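Local coordinates for ribose-phosphate pyrophosphokinase (Thermus thermophilus, PDB 7PN0), which probably catalyses the ATP-dependent transfer of diphosphate to ribose 5-phosphate, giving phosphoribosyl pyrophosphate (PRPP), at residues A[163-173]-A[185-193]. Sequence-based numbering, arbitrary orientation.
Sequences AVVVAPDAGDL and LPLAFIDKE
Leu185 opens the contact by laying CD2 against Ala163 CB at 3.8 Å, and the same methyl also meets Val165 CG2, the two side chains crossing at about a right angle. Pro186 follows with its carbonyl: Val165 N donates to Pro186 O at 3.1 Å, the first of four backbone bonds of a parallel ladder. Leu187 turns to the same face as Val165 and sets CD1 on Val165 CG1. Ala188 both gives and takes, its N reaching Val165 O at 2.7 Å with 167° at the hydrogen and its O accepting Ala167 N, while its CB meets Val164 CG2 on the other face.

Phe189 makes the most extensive contact with 163-173. With CG anti to the backbone N (chi1 -175°), the ring lies with one face over Ala167 O, 3.4 Å from CD2, and its edge reaches the turn after the strand, CE2 coming 3.5 Å from Ala170 N, near the ring plane. Leu173 CD2 approaches Phe189 CD2 obliquely at 3.7 Å. An alanine here is likely to open a gap between strand and turn, leaving Leu173 without its aromatic partner. Ile190 N closes the ladder on Ala167 O, and Ile190 CG2 packs 3.5 Å from Val166 CG1. Lys192 passes CE by Pro168 O; its NZ stays 4.1 Å from Asp169 OD2, beyond a salt bridge, and pairs instead with Glu229.

Strand 163-167, helix 173-183 and strand 187-194 form a right-handed beta-alpha-beta crossover, textbook for the PRTase-like fold, in the C-terminal domain's mixed sheet; the two strand segments are twisted by 38° against each other. That helix packs on Val165 and Leu187, helix 225-236 on Val166 and Ile190; strands 213-218 and 200-206 flank the pair, and Phe189 meets Phe189 of a second subunit edge-to-face.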
loop_
_atom_site.group_PDB
_atom_site.type_symbol
_atom_site.label_atom_id
_atom_site.label_comp_id
_atom_site.label_asym_id
_atom_site.label_seq_id
_atom_site.Cartn_x
_atom_site.Cartn_y
_atom_site.Cartn_z
ATOM N N ALA A 163 -54.274 8.543 0.704
ATOM C CA ALA A 163 -53.039 7.841 1.130
ATOM C C ALA A 163 -52.237 8.727 2.088
ATOM O O ALA A 163 -52.322 9.981 1.994
ATOM C CB ALA A 163 -52.227 7.466 -0.080
ATOM N N VAL A 164 -51.462 8.087 2.964
ATOM C CA VAL A 164 -50.480 8.780 3.839
ATOM C C VAL A 164 -49.234 7.894 3.950
ATOM O O VAL A 164 -49.363 6.680 4.050
ATOM C CB VAL A 164 -51.120 9.046 5.212
ATOM C CG1 VAL A 164 -51.591 7.763 5.857
ATOM C CG2 VAL A 164 -50.195 9.823 6.139
ATOM N N VAL A 165 -48.058 8.493 3.929
ATOM C CA VAL A 165 -46.797 7.759 4.183
ATOM C C VAL A 165 -46.533 7.774 5.701
ATOM O O VAL A 165 -46.565 8.854 6.321
ATOM C CB VAL A 165 -45.642 8.355 3.348
ATOM C CG1 VAL A 165 -44.333 7.624 3.588
ATOM C CG2 VAL A 165 -45.975 8.352 1.866
ATOM N N VAL A 166 -46.261 6.623 6.292
ATOM C CA VAL A 166 -46.058 6.513 7.754
ATOM C C VAL A 166 -44.633 6.029 7.994
ATOM O O VAL A 166 -44.274 4.975 7.435
ATOM C CB VAL A 166 -47.073 5.547 8.378
ATOM C CG1 VAL A 166 -46.861 5.433 9.879
ATOM C CG2 VAL A 166 -48.501 5.946 8.018
ATOM N N ALA A 167 -43.884 6.736 8.835
ATOM C CA ALA A 167 -42.637 6.196 9.426
ATOM C C ALA A 167 -42.967 5.548 10.764
ATOM O O ALA A 167 -43.552 6.202 11.621
ATOM C CB ALA A 167 -41.637 7.296 9.594
ATOM N N PRO A 168 -42.660 4.255 10.968
ATOM C CA PRO A 168 -42.831 3.615 12.271
ATOM C C PRO A 168 -41.608 3.617 13.206
ATOM O O PRO A 168 -41.615 2.892 14.167
ATOM C CB PRO A 168 -43.113 2.178 11.824
ATOM C CG PRO A 168 -42.146 1.987 10.688
ATOM C CD PRO A 168 -42.209 3.299 9.942
ATOM N N ASP A 169 -40.550 4.326 12.831
ATOM C CA ASP A 169 -39.273 4.409 13.594
ATOM C C ASP A 169 -38.599 5.703 13.197
ATOM O O ASP A 169 -38.681 6.029 12.008
ATOM C CB ASP A 169 -38.321 3.259 13.274
ATOM C CG ASP A 169 -38.483 2.021 14.134
ATOM O OD1 ASP A 169 -38.277 2.136 15.369
ATOM O OD2 ASP A 169 -38.776 0.937 13.564
ATOM N N ALA A 170 -37.939 6.399 14.131
ATOM C CA ALA A 170 -37.265 7.684 13.847
ATOM C C ALA A 170 -36.355 7.531 12.632
ATOM O O ALA A 170 -36.377 8.452 11.811
ATOM C CB ALA A 170 -36.455 8.167 15.042
ATOM N N GLY A 171 -35.593 6.424 12.538
ATOM C CA GLY A 171 -34.618 6.175 11.457
ATOM C C GLY A 171 -35.258 6.104 10.071
ATOM O O GLY A 171 -34.509 6.232 9.088
ATOM N N ASP A 172 -36.591 5.951 9.992
ATOM C CA ASP A 172 -37.350 5.688 8.736
ATOM C C ASP A 172 -37.915 6.996 8.169
ATOM O O ASP A 172 -38.362 6.983 7.009
ATOM C CB ASP A 172 -38.477 4.673 8.967
ATOM C CG ASP A 172 -38.023 3.231 9.161
ATOM O OD1 ASP A 172 -36.799 2.958 8.987
ATOM O OD2 ASP A 172 -38.895 2.378 9.521
ATOM N N LEU A 173 -37.811 8.105 8.915
ATOM C CA LEU A 173 -38.426 9.409 8.564
ATOM C C LEU A 173 -37.835 9.974 7.261
ATOM O O LEU A 173 -38.588 10.547 6.454
ATOM C CB LEU A 173 -38.184 10.363 9.742
ATOM C CG LEU A 173 -39.383 10.999 10.447
ATOM C CD1 LEU A 173 -40.729 10.462 10.029
ATOM C CD2 LEU A 173 -39.225 10.900 11.958
ATOM N N LEU A 185 -48.012 13.383 -0.785
ATOM C CA LEU A 185 -48.800 12.793 0.313
ATOM C C LEU A 185 -48.337 13.424 1.617
ATOM O O LEU A 185 -47.177 13.847 1.749
ATOM C CB LEU A 185 -48.550 11.285 0.352
ATOM C CG LEU A 185 -49.562 10.332 -0.292
ATOM C CD1 LEU A 185 -50.429 10.969 -1.358
ATOM C CD2 LEU A 185 -48.857 9.099 -0.824
ATOM N N PRO A 186 -49.231 13.442 2.625
ATOM C CA PRO A 186 -48.853 13.796 3.978
ATOM C C PRO A 186 -47.944 12.701 4.544
ATOM O O PRO A 186 -47.992 11.584 4.068
ATOM C CB PRO A 186 -50.189 13.860 4.745
ATOM C CG PRO A 186 -51.132 12.968 3.950
ATOM C CD PRO A 186 -50.654 13.068 2.511
ATOM N N LEU A 187 -47.145 13.067 5.541
ATOM C CA LEU A 187 -46.210 12.167 6.261
ATOM C C LEU A 187 -46.699 12.043 7.692
ATOM O O LEU A 187 -47.004 13.070 8.279
ATOM C CB LEU A 187 -44.796 12.742 6.185
ATOM C CG LEU A 187 -43.691 11.916 6.827
ATOM C CD1 LEU A 187 -43.546 10.564 6.163
ATOM C CD2 LEU A 187 -42.369 12.672 6.779
ATOM N N ALA A 188 -46.851 10.829 8.203
ATOM C CA ALA A 188 -47.262 10.597 9.600
ATOM C C ALA A 188 -46.157 9.808 10.282
ATOM O O ALA A 188 -45.341 9.209 9.568
ATOM C CB ALA A 188 -48.577 9.868 9.651
ATOM N N PHE A 189 -46.168 9.790 11.610
ATOM C CA PHE A 189 -45.239 8.994 12.438
ATOM C C PHE A 189 -46.070 8.180 13.419
ATOM O O PHE A 189 -46.958 8.760 14.096
ATOM C CB PHE A 189 -44.215 9.905 13.131
ATOM C CG PHE A 189 -43.178 9.127 13.899
ATOM C CD1 PHE A 189 -43.412 8.696 15.189
ATOM C CD2 PHE A 189 -41.999 8.754 13.285
ATOM C CE1 PHE A 189 -42.481 7.907 15.855
ATOM C CE2 PHE A 189 -41.062 7.982 13.958
ATOM C CZ PHE A 189 -41.313 7.544 15.235
ATOM N N ILE A 190 -45.747 6.907 13.591
ATOM C CA ILE A 190 -46.447 6.073 14.599
ATOM C C ILE A 190 -45.399 5.519 15.572
ATOM O O ILE A 190 -44.517 4.736 15.177
ATOM C CB ILE A 190 -47.377 5.038 13.924
ATOM C CG1 ILE A 190 -48.321 4.378 14.939
ATOM C CG2 ILE A 190 -46.597 4.003 13.110
ATOM C CD1 ILE A 190 -49.535 3.652 14.310
ATOM N N ASP A 191 -45.404 6.065 16.787
ATOM C CA ASP A 191 -44.556 5.596 17.910
ATOM C C ASP A 191 -45.297 4.398 18.502
ATOM O O ASP A 191 -46.419 4.602 19.026
ATOM C CB ASP A 191 -44.286 6.736 18.902
ATOM C CG ASP A 191 -43.437 6.338 20.101
ATOM O OD1 ASP A 191 -42.467 5.571 19.927
ATOM O OD2 ASP A 191 -43.758 6.789 21.200
ATOM N N LYS A 192 -44.730 3.203 18.362
ATOM C CA LYS A 192 -45.290 1.936 18.888
ATOM C C LYS A 192 -44.230 1.191 19.711
ATOM O O LYS A 192 -43.042 1.571 19.634
ATOM C CB LYS A 192 -45.832 1.093 17.737
ATOM C CG LYS A 192 -45.018 1.134 16.451
ATOM C CD LYS A 192 -44.078 -0.037 16.298
ATOM C CE LYS A 192 -42.885 0.307 15.438
ATOM N NZ LYS A 192 -42.050 -0.878 15.172
ATOM N N GLU A 193 -44.675 0.208 20.505
ATOM C CA GLU A 193 -43.839 -0.618 21.423
ATOM C C GLU A 193 -44.301 -2.074 21.330
ATOM O O GLU A 193 -45.521 -2.311 21.509
ATOM C CB GLU A 193 -43.986 -0.195 22.893
ATOM C CG GLU A 193 -43.608 1.250 23.186
ATOM C CD GLU A 193 -42.152 1.535 23.537
ATOM O OE1 GLU A 193 -41.381 0.570 23.731
ATOM O OE2 GLU A 193 -41.796 2.738 23.633
#